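PDB 4IUS: GCN5-related N-acetyltransferase from Kribbella flavida, which probably transfers an acyl group, most likely acetyl from acetyl-coenzyme A, to an amine acceptor, as other enzymes of the GNAT family do. Local coordinates for residues Ala7-Ser12 against Ile181-Thr186; Gln213-Glu216 against Leu222-Leu225; Ala79-Val82 against Gly88-Tyr91; Ser21-Val26 against Gly32-Glu37; Gly162-Arg167 against Thr207-Gln212. The protein carries 1 engineered substitution. One frame throughout, in Å; residues are numbered along the deposited sequence. Where two conformers were deposited one is given.

Contact 1 of 5, residues Ala7-Ser12 against Ile181-Thr186. With SO4 (sulfate ion), chain D.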
# COMPACT_ATOMS: atom_id res chain seq x y z
N ALA A 7 -5.56 -10.45 -8.63
CA ALA A 7 -4.46 -9.52 -8.91
C ALA A 7 -4.99 -8.27 -9.64
O ALA A 7 -4.66 -7.13 -9.31
CB ALA A 7 -3.36 -10.22 -9.70
N ALA A 8 -5.77 -8.50 -10.68
CA ALA A 8 -6.38 -7.41 -11.42
C ALA A 8 -7.33 -6.59 -10.55
O ALA A 8 -7.36 -5.36 -10.68
CB ALA A 8 -7.10 -7.91 -12.69
N ARG A 9 -8.10 -7.25 -9.67
CA ARG A 9 -9.00 -6.51 -8.78
C ARG A 9 -8.19 -5.57 -7.89
O ARG A 9 -8.57 -4.41 -7.70
CB ARG A 9 -9.80 -7.49 -7.97
CG ARG A 9 -10.79 -6.79 -7.08
CD ARG A 9 -11.62 -7.73 -6.25
NE ARG A 9 -12.44 -6.97 -5.32
CZ ARG A 9 -13.00 -7.50 -4.25
NH1 ARG A 9 -12.84 -8.78 -3.94
NH2 ARG A 9 -13.67 -6.71 -3.43
N ILE A 10 -7.09 -6.05 -7.32
CA ILE A 10 -6.27 -5.26 -6.44
C ILE A 10 -5.62 -4.11 -7.20
O ILE A 10 -5.67 -2.94 -6.77
CB ILE A 10 -5.20 -6.10 -5.74
CG1 ILE A 10 -5.90 -7.02 -4.70
CG2 ILE A 10 -4.14 -5.23 -5.09
CD1 ILE A 10 -4.98 -8.06 -4.10
N ALA A 11 -5.07 -4.38 -8.38
CA ALA A 11 -4.43 -3.31 -9.17
C ALA A 11 -5.44 -2.24 -9.55
O ALA A 11 -5.15 -1.04 -9.52
CB ALA A 11 -3.74 -3.90 -10.39
N SER A 12 -6.62 -2.64 -9.97
CA SER A 12 -7.66 -1.72 -10.37
C SER A 12 -8.13 -0.85 -9.19
O SER A 12 -8.35 0.34 -9.34
CB SER A 12 -8.85 -2.46 -11.00
OG SER A 12 -8.54 -2.98 -12.27
N ILE A 181 -11.54 2.67 0.99
CA ILE A 181 -12.02 1.53 0.24
C ILE A 181 -12.24 1.96 -1.22
O ILE A 181 -12.71 3.07 -1.48
CB ILE A 181 -13.29 0.94 0.87
CG1 ILE A 181 -12.98 0.09 2.11
CG2 ILE A 181 -14.10 0.12 -0.15
CD1 ILE A 181 -12.26 0.69 3.29
N ALA A 182 -11.93 1.07 -2.14
CA ALA A 182 -12.21 1.22 -3.56
C ALA A 182 -12.68 -0.15 -4.06
O ALA A 182 -11.97 -1.12 -3.93
CB ALA A 182 -10.97 1.69 -4.31
N ASP A 183 -13.88 -0.25 -4.63
CA ASP A 183 -14.41 -1.54 -5.09
C ASP A 183 -14.32 -2.63 -4.01
O ASP A 183 -13.97 -3.78 -4.29
CB ASP A 183 -13.66 -2.07 -6.37
CG ASP A 183 -14.19 -3.43 -6.87
OD1 ASP A 183 -15.43 -3.59 -6.99
OD2 ASP A 183 -13.37 -4.37 -7.17
N GLY A 184 -14.60 -2.25 -2.77
CA GLY A 184 -14.56 -3.20 -1.66
C GLY A 184 -13.16 -3.56 -1.16
O GLY A 184 -13.03 -4.36 -0.23
N VAL A 185 -12.13 -3.00 -1.77
CA VAL A 185 -10.76 -3.34 -1.46
C VAL A 185 -10.14 -2.25 -0.61
O VAL A 185 -10.32 -1.06 -0.86
CB VAL A 185 -9.92 -3.53 -2.75
CG1 VAL A 185 -8.53 -4.00 -2.38
CG2 VAL A 185 -10.58 -4.50 -3.71
N THR A 186 -9.39 -2.69 0.41
CA THR A 186 -8.54 -1.82 1.21
C THR A 186 -7.14 -2.42 1.29
O THR A 186 -6.98 -3.62 1.22
CB THR A 186 -9.11 -1.63 2.64
OG1 THR A 186 -8.36 -0.59 3.32
CG2 THR A 186 -9.08 -2.90 3.47
S SO4 D . -17.05 1.29 -5.84
O1 SO4 D . -17.48 0.00 -5.26
O2 SO4 D . -15.75 1.75 -5.29
O3 SO4 D . -16.91 1.19 -7.31
O4 SO4 D . -18.11 2.26 -5.56
O HOH W 1 -11.11 -3.42 -8.34

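Contact 2 of 5, residues Gln213-Glu216 against Leu222-Leu225. With EDO (1,2-ethanediol), chain E.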
# COMPACT_ATOMS: atom_id res chain seq x y z
N GLN A 213 -11.56 -3.79 11.50
CA GLN A 213 -12.32 -2.57 11.38
C GLN A 213 -12.62 -2.15 9.94
O GLN A 213 -13.73 -1.68 9.63
CB GLN A 213 -11.62 -1.45 12.17
CG GLN A 213 -11.46 -1.74 13.66
CD GLN A 213 -12.77 -2.19 14.26
OE1 GLN A 213 -13.76 -1.46 14.22
NE2 GLN A 213 -12.80 -3.43 14.77
N ALA A 214 -11.67 -2.36 9.04
CA ALA A 214 -11.90 -2.10 7.64
C ALA A 214 -13.11 -2.90 7.14
O ALA A 214 -13.92 -2.39 6.39
CB ALA A 214 -10.65 -2.41 6.82
N PHE A 215 -13.22 -4.16 7.58
CA PHE A 215 -14.36 -5.00 7.19
C PHE A 215 -15.65 -4.61 7.91
O PHE A 215 -16.72 -4.56 7.30
CB PHE A 215 -14.05 -6.44 7.52
CG PHE A 215 -12.94 -7.10 6.71
CD1 PHE A 215 -12.61 -6.69 5.44
CD2 PHE A 215 -12.25 -8.16 7.22
CE1 PHE A 215 -11.64 -7.37 4.71
CE2 PHE A 215 -11.28 -8.84 6.50
CZ PHE A 215 -10.98 -8.44 5.24
N GLU A 216 -15.57 -4.37 9.21
CA GLU A 216 -16.78 -4.17 10.03
C GLU A 216 -17.37 -2.80 9.91
O GLU A 216 -18.60 -2.67 9.91
CB GLU A 216 -16.48 -4.43 11.50
CG GLU A 216 -16.24 -5.88 11.84
CD GLU A 216 -16.09 -6.14 13.35
OE1 GLU A 216 -16.08 -5.18 14.19
OE2 GLU A 216 -15.99 -7.34 13.69
N LEU A 222 -12.34 -7.12 0.88
CA LEU A 222 -11.03 -7.70 0.63
C LEU A 222 -9.97 -6.78 1.23
O LEU A 222 -10.04 -5.55 0.98
CB LEU A 222 -10.77 -7.90 -0.88
CG LEU A 222 -9.43 -8.50 -1.27
CD1 LEU A 222 -9.27 -9.93 -0.79
CD2 LEU A 222 -9.20 -8.40 -2.79
N ALA A 223 -8.97 -7.31 1.96
CA ALA A 223 -7.85 -6.53 2.49
C ALA A 223 -6.58 -7.15 1.98
O ALA A 223 -6.47 -8.36 1.93
CB ALA A 223 -7.85 -6.50 4.02
N TRP A 224 -5.61 -6.31 1.61
CA TRP A 224 -4.31 -6.79 1.21
C TRP A 224 -3.24 -5.97 1.85
O TRP A 224 -3.46 -4.84 2.28
CB TRP A 224 -4.14 -6.83 -0.31
CG TRP A 224 -4.12 -5.49 -0.96
CD1 TRP A 224 -5.21 -4.73 -1.37
CD2 TRP A 224 -2.96 -4.67 -1.23
NE1 TRP A 224 -4.79 -3.53 -1.90
CE2 TRP A 224 -3.45 -3.46 -1.85
CE3 TRP A 224 -1.58 -4.83 -1.02
CZ2 TRP A 224 -2.57 -2.45 -2.27
CZ3 TRP A 224 -0.73 -3.79 -1.42
CH2 TRP A 224 -1.21 -2.64 -2.02
N LEU A 225 -2.06 -6.56 1.96
CA LEU A 225 -0.86 -5.87 2.45
C LEU A 225 0.38 -6.45 1.84
O LEU A 225 0.36 -7.54 1.27
CB LEU A 225 -0.76 -5.91 3.96
CG LEU A 225 -0.69 -7.26 4.65
CD1 LEU A 225 0.75 -7.82 4.63
CD2 LEU A 225 -1.23 -7.17 6.09
C1 EDO E . -6.59 0.09 -1.79
O1 EDO E . -5.90 -0.79 -2.70
C2 EDO E . -7.82 0.65 -2.49
O2 EDO E . -7.56 1.95 -3.06

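Contact 3 of 5, residues Ala79-Val82 against Gly88-Tyr91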
# COMPACT_ATOMS: atom_id res chain seq x y z
N ALA A 79 7.54 3.21 -10.64
CA ALA A 79 6.35 2.54 -11.09
C ALA A 79 6.04 1.37 -10.17
O ALA A 79 6.99 0.73 -9.64
CB ALA A 79 6.51 2.03 -12.52
N GLU A 80 4.78 1.09 -9.97
CA GLU A 80 4.35 -0.07 -9.19
C GLU A 80 3.34 -0.85 -10.02
O GLU A 80 2.35 -0.28 -10.45
CB GLU A 80 3.72 0.34 -7.86
CG GLU A 80 4.66 0.96 -6.85
CD GLU A 80 4.03 1.03 -5.43
OE1 GLU A 80 2.85 0.61 -5.26
OE2 GLU A 80 4.73 1.47 -4.51
N LEU A 81 3.62 -2.12 -10.22
CA LEU A 81 2.78 -3.03 -10.97
C LEU A 81 2.40 -4.22 -10.11
O LEU A 81 3.01 -4.50 -9.09
CB LEU A 81 3.46 -3.51 -12.24
CG LEU A 81 3.95 -2.43 -13.21
CD1 LEU A 81 4.73 -3.06 -14.36
CD2 LEU A 81 2.78 -1.61 -13.71
N VAL A 82 1.41 -4.95 -10.56
CA VAL A 82 1.08 -6.27 -10.02
C VAL A 82 1.31 -7.23 -11.17
O VAL A 82 0.64 -7.13 -12.20
CB VAL A 82 -0.37 -6.33 -9.47
CG1 VAL A 82 -0.62 -7.75 -8.92
CG2 VAL A 82 -0.60 -5.27 -8.40
N GLY A 88 4.27 -9.57 -17.89
CA GLY A 88 5.34 -9.13 -18.78
C GLY A 88 5.55 -7.65 -18.89
O GLY A 88 6.54 -7.23 -19.50
N LEU A 89 4.68 -6.83 -18.32
CA LEU A 89 4.81 -5.39 -18.47
C LEU A 89 6.09 -4.88 -17.81
O LEU A 89 6.80 -4.06 -18.37
CB LEU A 89 3.54 -4.68 -18.00
CG LEU A 89 3.52 -3.15 -18.14
CD1 LEU A 89 3.78 -2.67 -19.57
CD2 LEU A 89 2.18 -2.61 -17.64
N ALA A 90 6.37 -5.36 -16.60
CA ALA A 90 7.56 -4.93 -15.90
C ALA A 90 8.82 -5.15 -16.72
O ALA A 90 9.69 -4.29 -16.77
CB ALA A 90 7.69 -5.62 -14.54
N TYR A 91 8.90 -6.27 -17.40
CA TYR A 91 10.10 -6.57 -18.18
C TYR A 91 10.23 -5.62 -19.36
O TYR A 91 11.34 -5.24 -19.72
CB TYR A 91 10.11 -8.00 -18.69
CG TYR A 91 10.50 -9.03 -17.66
CD1 TYR A 91 11.62 -8.86 -16.84
CD2 TYR A 91 9.88 -10.25 -17.67
CE1 TYR A 91 12.01 -9.87 -15.96
CE2 TYR A 91 10.24 -11.25 -16.79
CZ TYR A 91 11.31 -11.06 -15.94
OH TYR A 91 11.66 -12.05 -15.08

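Contact 4 of 5, residues Ser21-Val26 against Gly32-Glu37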
# COMPACT_ATOMS: atom_id res chain seq x y z
N SER A 21 -6.65 11.76 -5.76
CA SER A 21 -5.84 12.90 -5.36
C SER A 21 -4.64 13.21 -6.27
O SER A 21 -3.74 13.95 -5.91
CB SER A 21 -5.34 12.72 -3.92
OG SER A 21 -4.52 11.61 -3.84
N ARG A 22 -4.62 12.61 -7.45
CA ARG A 22 -3.51 12.77 -8.38
C ARG A 22 -4.00 13.03 -9.79
O ARG A 22 -5.01 12.46 -10.22
CB ARG A 22 -2.62 11.54 -8.37
CG ARG A 22 -1.93 11.30 -7.04
CD ARG A 22 -1.35 9.96 -6.90
NE ARG A 22 -0.76 9.75 -5.61
CZ ARG A 22 -1.38 9.41 -4.50
NH1 ARG A 22 -2.69 9.31 -4.47
NH2 ARG A 22 -0.66 9.19 -3.40
N ARG A 23 -3.25 13.88 -10.49
CA ARG A 23 -3.51 14.15 -11.90
C ARG A 23 -2.98 12.99 -12.72
O ARG A 23 -1.91 12.46 -12.44
CB ARG A 23 -2.86 15.48 -12.31
CG ARG A 23 -3.00 15.82 -13.77
CD ARG A 23 -2.56 17.24 -14.04
NE ARG A 23 -1.14 17.45 -13.79
CZ ARG A 23 -0.18 17.22 -14.68
NH1 ARG A 23 -0.46 16.69 -15.85
NH2 ARG A 23 1.08 17.49 -14.38
N GLN A 24 -3.74 12.63 -13.75
CA GLN A 24 -3.40 11.51 -14.61
C GLN A 24 -2.75 11.93 -15.90
O GLN A 24 -3.21 12.88 -16.56
CB GLN A 24 -4.66 10.74 -14.98
CG GLN A 24 -5.39 10.14 -13.82
CD GLN A 24 -6.68 9.52 -14.24
OE1 GLN A 24 -6.72 8.73 -15.17
NE2 GLN A 24 -7.77 9.98 -13.63
N VAL A 25 -1.72 11.19 -16.28
CA VAL A 25 -1.10 11.26 -17.62
C VAL A 25 -1.21 9.86 -18.23
O VAL A 25 -0.38 8.97 -17.97
CB VAL A 25 0.35 11.73 -17.54
CG1 VAL A 25 0.97 11.73 -18.94
CG2 VAL A 25 0.39 13.10 -16.87
N VAL A 26 -2.31 9.61 -18.91
CA VAL A 26 -2.55 8.28 -19.49
C VAL A 26 -1.80 8.18 -20.81
O VAL A 26 -1.89 9.04 -21.68
CB VAL A 26 -4.03 7.99 -19.74
CG1 VAL A 26 -4.22 6.63 -20.42
CG2 VAL A 26 -4.81 8.06 -18.42
N GLY A 32 0.69 7.79 -15.60
CA GLY A 32 1.45 8.55 -14.61
C GLY A 32 0.52 9.31 -13.71
O GLY A 32 -0.50 9.84 -14.15
N LEU A 33 0.83 9.33 -12.44
CA LEU A 33 -0.03 9.90 -11.40
C LEU A 33 0.79 10.92 -10.61
O LEU A 33 1.76 10.57 -9.94
CB LEU A 33 -0.56 8.81 -10.51
CG LEU A 33 -1.40 7.75 -11.21
CD1 LEU A 33 -1.57 6.51 -10.29
CD2 LEU A 33 -2.75 8.28 -11.70
N LEU A 34 0.40 12.19 -10.73
CA LEU A 34 1.18 13.31 -10.15
C LEU A 34 0.36 13.96 -9.02
O LEU A 34 -0.74 14.47 -9.23
CB LEU A 34 1.55 14.34 -11.25
CG LEU A 34 2.64 13.87 -12.21
CD1 LEU A 34 2.67 14.60 -13.56
CD2 LEU A 34 4.02 13.94 -11.56
N HIS A 35 0.94 13.98 -7.83
CA HIS A 35 0.33 14.59 -6.66
C HIS A 35 0.60 16.07 -6.67
O HIS A 35 1.52 16.54 -7.33
CB HIS A 35 0.95 13.93 -5.45
CG HIS A 35 0.18 14.10 -4.20
ND1 HIS A 35 0.29 15.20 -3.38
CD2 HIS A 35 -0.76 13.28 -3.63
CE1 HIS A 35 -0.56 15.05 -2.35
NE2 HIS A 35 -1.20 13.88 -2.49
N ASP A 36 -0.20 16.84 -5.93
CA ASP A 36 0.12 18.25 -5.73
C ASP A 36 1.48 18.45 -5.04
O ASP A 36 2.25 19.33 -5.39
CB ASP A 36 -0.99 18.96 -4.93
CG ASP A 36 -2.29 19.17 -5.73
OD1 ASP A 36 -2.32 18.95 -6.96
OD2 ASP A 36 -3.29 19.59 -5.12
N GLU A 37 1.77 17.62 -4.04
CA GLU A 37 3.02 17.71 -3.29
C GLU A 37 4.18 17.06 -4.05
O GLU A 37 3.97 16.16 -4.83
CB GLU A 37 2.89 17.04 -1.92
CG GLU A 37 1.84 17.65 -1.00
CD GLU A 37 1.76 16.98 0.37
OE1 GLU A 37 2.53 16.02 0.64
OE2 GLU A 37 0.93 17.40 1.20
O HOH W 2 -2.78 16.14 -4.83
O HOH W 3 -3.37 12.35 -1.31

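Contact 5 of 5, residues Gly162-Arg167 against Thr207-Gln212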
# COMPACT_ATOMS: atom_id res chain seq x y z
N GLY A 162 -8.69 4.67 7.86
CA GLY A 162 -8.60 4.81 9.28
C GLY A 162 -7.35 4.16 9.83
O GLY A 162 -6.53 3.64 9.10
N ALA A 163 -7.23 4.20 11.15
CA ALA A 163 -6.11 3.60 11.82
C ALA A 163 -6.53 3.10 13.19
O ALA A 163 -7.58 3.48 13.68
CB ALA A 163 -4.90 4.55 11.89
N VAL A 164 -5.66 2.31 13.80
CA VAL A 164 -5.90 1.76 15.14
C VAL A 164 -4.63 1.94 15.99
O VAL A 164 -3.53 1.98 15.45
CB VAL A 164 -6.33 0.27 15.10
CG1 VAL A 164 -7.52 0.09 14.16
CG2 VAL A 164 -5.16 -0.66 14.77
N LEU A 165 -4.84 2.01 17.29
CA LEU A 165 -3.76 1.94 18.25
C LEU A 165 -3.99 0.76 19.16
O LEU A 165 -5.08 0.55 19.70
CB LEU A 165 -3.72 3.24 19.09
CG LEU A 165 -3.29 4.49 18.30
CD1 LEU A 165 -3.48 5.75 19.15
CD2 LEU A 165 -1.86 4.40 17.78
N ILE A 166 -2.91 0.01 19.36
CA ILE A 166 -2.83 -1.04 20.37
C ILE A 166 -2.13 -0.42 21.57
O ILE A 166 -1.06 0.20 21.41
CB ILE A 166 -2.04 -2.26 19.86
CG1 ILE A 166 -2.64 -2.85 18.62
CG2 ILE A 166 -1.83 -3.30 20.95
CD1 ILE A 166 -4.02 -3.35 18.79
N ARG A 167 -2.73 -0.54 22.75
CA ARG A 167 -2.21 0.08 23.95
C ARG A 167 -1.81 -0.97 24.96
O ARG A 167 -2.45 -2.01 25.08
CB ARG A 167 -3.26 0.98 24.55
CG ARG A 167 -3.88 1.95 23.53
CD ARG A 167 -5.34 1.65 23.22
NE ARG A 167 -6.05 1.74 24.49
CZ ARG A 167 -6.36 2.88 25.09
NH1 ARG A 167 -6.86 2.88 26.34
NH2 ARG A 167 -6.20 4.03 24.44
N THR A 207 -2.39 -5.17 13.11
CA THR A 207 -2.76 -5.56 11.73
C THR A 207 -4.13 -6.22 11.72
O THR A 207 -4.99 -5.87 10.91
CB THR A 207 -1.72 -6.51 11.13
OG1 THR A 207 -0.44 -5.88 11.13
CG2 THR A 207 -2.07 -6.87 9.70
N ALA A 208 -4.35 -7.15 12.63
CA ALA A 208 -5.60 -7.90 12.69
C ALA A 208 -6.77 -6.99 13.01
O ALA A 208 -7.83 -7.05 12.40
CB ALA A 208 -5.48 -9.05 13.69
N TYR A 209 -6.58 -6.10 13.99
CA TYR A 209 -7.65 -5.22 14.42
C TYR A 209 -7.97 -4.16 13.39
O TYR A 209 -9.13 -3.86 13.15
CB TYR A 209 -7.30 -4.58 15.80
CG TYR A 209 -8.44 -3.83 16.42
CD1 TYR A 209 -9.57 -4.50 16.91
CD2 TYR A 209 -8.39 -2.44 16.56
CE1 TYR A 209 -10.60 -3.78 17.44
CE2 TYR A 209 -9.44 -1.74 17.10
CZ TYR A 209 -10.56 -2.43 17.53
OH TYR A 209 -11.62 -1.73 18.11
N ALA A 210 -6.95 -3.63 12.70
CA ALA A 210 -7.16 -2.69 11.61
C ALA A 210 -7.95 -3.38 10.45
O ALA A 210 -8.90 -2.81 9.91
CB ALA A 210 -5.87 -2.12 11.05
N THR A 211 -7.55 -4.61 10.13
CA THR A 211 -8.24 -5.36 9.08
C THR A 211 -9.71 -5.55 9.49
O THR A 211 -10.63 -5.36 8.69
CB THR A 211 -7.58 -6.72 8.81
OG1 THR A 211 -6.20 -6.52 8.52
CG2 THR A 211 -8.23 -7.39 7.61
N GLN A 212 -9.92 -5.96 10.74
CA GLN A 212 -11.26 -6.20 11.22
C GLN A 212 -12.10 -4.95 11.15
O GLN A 212 -13.26 -5.01 10.74
CB GLN A 212 -11.20 -6.68 12.66
CG GLN A 212 -12.56 -7.05 13.24
CD GLN A 212 -12.45 -7.46 14.67
OE1 GLN A 212 -12.02 -6.69 15.50
NE2 GLN A 212 -12.74 -8.71 14.94

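Contact 1 of 5, residues Ala7-Ser12 against Ile181-Thr186
Arg9 reaches from its helix to Asp183 and Val185, and its side chain accounts for most of this contact. A chi1 of -177° and a chain extended as far as NE carry the guanidinium from the helix flank to the type I' turn from Ala182 to Val185. Beyond CB, CG comes within 3.5 Å of Asp183 OD2, and CD passes the same oxygen at van der Waals range. NE then makes a weak, bent hydrogen bond to Asp183 OD2 at 3.3 Å, the salt bridge of the pair; of the guanidinium nitrogens only NE meets the carboxylate, whose plane is turned by 68°, so the pairing is single-pronged. On an oblique approach, Val185 CG2 lies 3.5 Å from NE. At the tip, NH2 gives a nearly straight bond (172°) to the backbone Asp183 O, 3.1 Å away, in both the guanidinium plane and the carbonyl plane; it also bonds to Thr221 OG1, the stronger polar partner of this side chain. A water donates to Arg9 O and, at 2.7 Å, to Asp183 OD2, giving that oxygen a second tie to the helix. An alanine in place of Arg9 is likely to leave Asp183 O and OD2 without their guanidinium donors and the turn less firmly tied to the helix. Asp183 N also bonds to sulfate O2 at 2.8 Å; the ion, probably from the crystallisation liquor, is held as well by Gln16 NE2. Helix 6-19 thus grips the turn leading into strand 185-193, while Arg9 also lies on Leu222 of strand 222-225.

Contact 2 of 5, residues Gln213-Glu216 against Leu222-Leu225
Phe215 meets Leu222 and Ala223 where the last turn of helix 202-216 lies over the strand that follows it, within the beta-alpha-beta unit formed by strand 185-193, this helix and strand 222-225. In the GNAT fold such a unit brings together the two parallel strands that flank the acetyl-coenzyme A cleft. The first shell is the edge of the phenyl ring. CE1 is 3.8 Å from Ala223 N, and Leu222 C lies near the ring plane, so the peptide is met edge-on and not by a ring face. CZ touches Ala223 CB at 3.9 Å, an apolar contact. No hydrogen bond crosses between the segments. The CB of Phe215 does not itself aim at the strand; it is the far end of the ring that comes near. One shell out, Val109, Pro111 and Ala220 pack on the Phe215 side chain, while Ala223 also touches Thr186 and Tyr241. The backbone adds fixed points: Ala214 bonds to Ala220 just before the strand, and Ala223 to Val109 on the adjoining strand 99-109. Leu222 turns its side chain to the other side of the sheet, onto Ile6 and Ile10 of helix 6-19. Trp224, on that same side, gives its ring N-H to a 1,2-ethanediol, probably from the crystallisation liquor, that Ala13 O also binds: NE1 to O1 measures 3.1 Å, with O1 near the indole plane.

Contact 3 of 5, residues Ala79-Val82 against Gly88-Tyr91
Leu81 packs against Leu89 and Ala90, joining strand 78-82 to the first turn of helix 89-95, which follows it after a short connection. This strand-to-helix step lies at the edge of the large mixed sheet, where 78-82 is one of the two outermost strands within the chain. Gly88 opens the second segment at the N-cap position; its N is held by Glu83 from the connection, and its positive phi (85°) suits a residue without a side chain. Leu89 comes next, pointing at the strand. Its CG stands 4.0 Å from Leu81 CD1, and its CD2 is 4.1 Å from Leu81 CD2, the two leucine chains crossing at about a right angle, so that methyls meet without running alongside each other. Phe54 touches Leu89 as well. Ala90 completes the interface and also rests on Val248 of the adjacent strand 242-251. Its CB lies 3.9 Å from Leu81 CD1, so CD1 touches both helix residues, while CD2 meets Leu89 alone. In Leu81, chi1 (-56°) and chi2 (174°) together bring CD1 to the helix backbone. All three touching residues are buried, and no hydrogen bond crosses between the segments. The closest approach is of methyl to main chain: Leu81 CD1 is 3.6 Å from Ala90 N.

Contact 4 of 5, residues Ser21-Val26 against Gly32-Glu37
Arg23 with Leu34 and Val25 with Gly32 form the two antiparallel hydrogen-bonded pairs of a beta hairpin, each closed by two backbone bonds. Arg23 N to Leu34 O and Leu34 N to Arg23 O both measure 2.9 Å; Val25 N to Gly32 O is 2.8 Å. Between them Gln24 and Leu33 form a non-hydrogen-bonded pair, and Leu33 CA makes a CA-H...O contact with Arg23 O at 3.3 Å. At the open end, Glu37 N gives a hydrogen bond to His35 ND1 (2.9 Å, 162°) in the ring plane, which fixes the ring's rotation and makes a neutral histidine likely. One water lies over the ring centre, linking Ser21 O to Asp36 N; another joins Ser21 OG to His35 NE2. The edge of the imidazole stands over one face of the Arg22 guanidinium, CD2 3.9 Å above that plane, with the planes 68° apart. Arg22, extended from CG to NE, also brings CD to 3.9 Å from Leu33 CB, but its stronger polar partners are Leu42 O at NE and Leu18 O at NH1. A leucine in place of Arg22 would probably leave those two carbonyls without this donor and the His35 edge without its flat neighbour. On the other face, Val25 CG2 meets Leu34 CD1 at 4.3 Å. Leu33 faces Leu15, Leu18 and Val19 of helix 6-19, whereas Leu34 rests on Phe70 and Val25 on Ala69 of helix 59-71; strand 44-47 completes the three-stranded sheet through backbone hydrogen bonding between Leu33 and Arg44.

Contact 5 of 5, residues Gly162-Arg167 against Thr207-Gln212
Val164 packs on Tyr209 and Ala210 in an apolar strand-against-helix contact: strand 161-168 of the mixed sheet lies under the middle of helix 202-216, both within the GNAT-family region. The nearest backbones are those of Val164 and Ala210, whose CA atoms are 5.8 Å apart, a close approach that the small alanine permits. Both branches of the valine are used. CG1 comes 3.6 Å from Tyr209 CD2 and meets Ala210 CA at 3.8 Å, while CG2 rests 4.1 Å from Ala210 CB. The tyrosine ring is not stacked on the valine: Val164 CB lies at its edge, in plane, and CG1 approaches obliquely. Turned away from its own backbone N (chi1 -171°), the Tyr209 ring extends beside the strand, where it also touches Ala125 on the sheet's outermost strand. Leu165 points to the other side of the sheet, onto helix 131-141. Thr211, turned from the strand, bonds through OG1 to Thr207 O (2.8 Å), from above that carbonyl plane, and to Tyr241 OH. No hydrogen bond crosses between the two segments, consistent with a spacing set mainly by methyl and ring surfaces.

How the contacts relate
Contacts 2 and 5 share helix 202-216 of the GNAT core, their centres 10 Å apart, and contact 1 ties helix 6-19 to strand 185-193 of that core. Contacts 1 and 2 lie on neighbouring strands, 185-193 and 222-225, where Thr186 N and Leu222 O are 3.0 Å apart. The bound ethanediol, probably from the crystallisation liquor, lies about 4 Å from the side chain of Val185 and need not mark the cofactor cleft. Contact 3 reaches contact 1 through Ala7 CB and Val82 CG1 (3.8 Å), whereas contact 4 stays about 8 Å from contact 1 at the nearest atoms. Contacts 3 and 5 occupy opposite sides of the chain's centre, their own centres about 30 Å apart.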